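Local coordinates for putative peptidyl-arginine deiminase family protein (Campylobacter jejuni subsp. jejuni serotype O:2, PDB 6B10) that probably hydrolyses agmatine to N-carbamoylputrescine as an agmatine deiminase, a step of polyamine biosynthesis toward putrescine, at residues S17-L22 with E53-L58. Residues are numbered along the deposited sequence; the frame is centred on the assembly and turned at random. Where two conformers were deposited one is given.
Sequences SEQEYL and EFQKVL
Lys56, Gln55 and Tyr21 bury the most surface where strands 19-25 and 56-61 begin to run side by side, the two parallel strands of a beta-alpha-beta unit whose crossover is helix 37-52. The parallel pairing is established by two backbone bonds: Leu22 N donates to Lys56 O, and Leu58 N to Leu22 O at 2.9 Å. Before the pairing settles, strand 19-25 carries a classic beta bulge, Glu20 and Tyr21 both facing Arg328 of the antiparallel strand 326-329. Beside it a water joins the two segments, donating to Glu20 O and accepting from Lys56 N.

On the face that carries Tyr21 and Lys56, the Lys56 chain, bent at chi3 (-79°), brings NZ obliquely to the Tyr21 ring, 4.4 Å from its centroid, an off-centre cation-pi contact. In the Glu20 conformer described here, one of two and so less certain, the same NZ forms a salt bridge with Glu20 OE2 at 3.0 Å, reached on the anti side of the carboxylate, and the ammonium then meets both a charge and a ring. Tyr21 CD1 rests 3.8 Å from Leu58 CB, while Tyr21 OH is hydrogen-bonded to Glu77 OE1 on strand 76-80, beyond 56-61.

On the side of Leu22, two buried glutamines meet with their amide planes nearly perpendicular. Gln55 OE1 accepts from the backbone N of Asn277, and Gln19 OE1 also takes a bond from Asn327. Gln55 NE2 reaches Gln19 OE1 at 2.9 Å; the acceptor lies in the Gln55 amide plane, but the donor stands 46° out of the Gln19 carbonyl plane.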
loop_
_atom_site.group_PDB
_atom_site.type_symbol
_atom_site.label_atom_id
_atom_site.label_comp_id
_atom_site.label_asym_id
_atom_site.label_seq_id
_atom_site.Cartn_x
_atom_site.Cartn_y
_atom_site.Cartn_z
ATOM N N SER A 17 -8.794 9.272 1.887
ATOM C CA SER A 17 -10.129 9.310 2.497
ATOM C C SER A 17 -10.045 8.851 3.954
ATOM O O SER A 17 -9.123 8.109 4.336
ATOM C CB SER A 17 -11.115 8.420 1.746
ATOM O OG SER A 17 -11.258 8.841 0.410
ATOM N N GLU A 18 -11.009 9.303 4.754
ATOM C CA GLU A 18 -11.005 9.064 6.193
ATOM C C GLU A 18 -11.057 7.571 6.499
ATOM O O GLU A 18 -11.766 6.813 5.838
ATOM C CB GLU A 18 -12.182 9.788 6.863
ATOM C CG GLU A 18 -12.081 9.841 8.383
ATOM C CD GLU A 18 -13.110 10.770 9.021
ATOM O OE1 GLU A 18 -14.183 10.986 8.422
ATOM O OE2 GLU A 18 -12.850 11.279 10.132
ATOM N N GLN A 19 -10.307 7.164 7.513
ATOM C CA GLN A 19 -10.143 5.763 7.846
ATOM C C GLN A 19 -10.519 5.465 9.293
ATOM O O GLN A 19 -10.543 6.358 10.141
ATOM C CB GLN A 19 -8.682 5.350 7.618
ATOM C CG GLN A 19 -8.204 5.462 6.175
ATOM C CD GLN A 19 -6.686 5.403 6.063
ATOM O OE1 GLN A 19 -6.033 4.613 6.754
ATOM N NE2 GLN A 19 -6.115 6.245 5.200
ATOM N N GLU A 20 -10.814 4.191 9.545
ATOM C CA GLU A 20 -11.119 3.712 10.888
ATOM C C GLU A 20 -9.898 2.997 11.471
ATOM O O GLU A 20 -9.547 3.212 12.628
ATOM C CB GLU A 20 -12.336 2.779 10.858
ATOM C CG GLU A 20 -12.962 2.519 12.222
ATOM C CD GLU A 20 -13.754 3.703 12.746
ATOM O OE1 GLU A 20 -14.705 4.133 12.066
ATOM O OE2 GLU A 20 -13.434 4.191 13.848
ATOM N N TYR A 21 -9.245 2.161 10.665
ATOM C CA TYR A 21 -8.061 1.422 11.103
ATOM C C TYR A 21 -6.944 1.438 10.071
ATOM O O TYR A 21 -7.202 1.469 8.866
ATOM C CB TYR A 21 -8.405 -0.050 11.318
ATOM C CG TYR A 21 -9.252 -0.372 12.531
ATOM C CD1 TYR A 21 -8.675 -0.540 13.784
ATOM C CD2 TYR A 21 -10.628 -0.555 12.414
ATOM C CE1 TYR A 21 -9.441 -0.865 14.887
ATOM C CE2 TYR A 21 -11.406 -0.873 13.515
ATOM C CZ TYR A 21 -10.808 -1.029 14.745
ATOM O OH TYR A 21 -11.581 -1.350 15.838
ATOM N N LEU A 22 -5.703 1.397 10.556
ATOM C CA LEU A 22 -4.599 0.839 9.786
ATOM C C LEU A 22 -4.311 -0.555 10.350
ATOM O O LEU A 22 -4.167 -0.742 11.562
ATOM C CB LEU A 22 -3.343 1.715 9.851
ATOM C CG LEU A 22 -2.276 1.392 8.791
ATOM C CD1 LEU A 22 -2.729 1.803 7.400
ATOM C CD2 LEU A 22 -0.948 2.065 9.102
ATOM N N GLU A 53 -1.110 7.950 16.949
ATOM C CA GLU A 53 -1.387 9.342 17.304
ATOM C C GLU A 53 -2.499 9.924 16.439
ATOM O O GLU A 53 -3.163 10.876 16.839
ATOM C CB GLU A 53 -0.129 10.200 17.137
ATOM C CG GLU A 53 -0.221 11.582 17.774
ATOM C CD GLU A 53 0.711 12.587 17.132
ATOM O OE1 GLU A 53 0.307 13.763 16.991
ATOM O OE2 GLU A 53 1.841 12.200 16.767
ATOM N N PHE A 54 -2.693 9.360 15.246
ATOM C CA PHE A 54 -3.660 9.896 14.280
ATOM C C PHE A 54 -4.920 9.058 14.048
ATOM O O PHE A 54 -5.969 9.608 13.725
ATOM C CB PHE A 54 -2.953 10.128 12.950
ATOM C CG PHE A 54 -1.966 11.255 12.992
ATOM C CD1 PHE A 54 -2.383 12.561 12.795
ATOM C CD2 PHE A 54 -0.620 11.009 13.244
ATOM C CE1 PHE A 54 -1.483 13.604 12.840
ATOM C CE2 PHE A 54 0.286 12.045 13.290
ATOM C CZ PHE A 54 -0.144 13.345 13.087
ATOM N N GLN A 55 -4.825 7.739 14.180
ATOM C CA GLN A 55 -6.002 6.886 14.042
ATOM C C GLN A 55 -5.753 5.538 14.694
ATOM O O GLN A 55 -4.614 5.198 15.021
ATOM C CB GLN A 55 -6.382 6.702 12.560
ATOM C CG GLN A 55 -5.419 5.842 11.753
ATOM C CD GLN A 55 -5.748 5.804 10.263
ATOM O OE1 GLN A 55 -6.067 6.825 9.655
ATOM N NE2 GLN A 55 -5.649 4.624 9.668
ATOM N N LYS A 56 -6.813 4.759 14.866
ATOM C CA LYS A 56 -6.668 3.448 15.478
ATOM C C LYS A 56 -5.800 2.540 14.624
ATOM O O LYS A 56 -5.757 2.665 13.401
ATOM C CB LYS A 56 -8.022 2.786 15.713
ATOM C CG LYS A 56 -8.837 3.427 16.815
ATOM C CD LYS A 56 -10.184 2.736 16.951
ATOM C CE LYS A 56 -11.164 3.198 15.887
ATOM N NZ LYS A 56 -12.364 2.319 15.874
ATOM N N VAL A 57 -5.110 1.628 15.292
ATOM C CA VAL A 57 -4.277 0.642 14.644
ATOM C C VAL A 57 -4.733 -0.732 15.120
ATOM O O VAL A 57 -4.996 -0.924 16.311
ATOM C CB VAL A 57 -2.791 0.848 15.025
ATOM C CG1 VAL A 57 -1.912 -0.260 14.452
ATOM C CG2 VAL A 57 -2.299 2.212 14.556
ATOM N N LEU A 58 -4.823 -1.676 14.188
ATOM C CA LEU A 58 -5.135 -3.065 14.501
ATOM C C LEU A 58 -3.943 -3.943 14.142
ATOM O O LEU A 58 -3.494 -3.945 12.998
ATOM C CB LEU A 58 -6.369 -3.528 13.722
ATOM C CG LEU A 58 -6.808 -4.982 13.953
ATOM C CD1 LEU A 58 -7.123 -5.234 15.418
ATOM C CD2 LEU A 58 -8.013 -5.327 13.096
HETATM O O HOH W 1 -9.484 5.590 14.410
#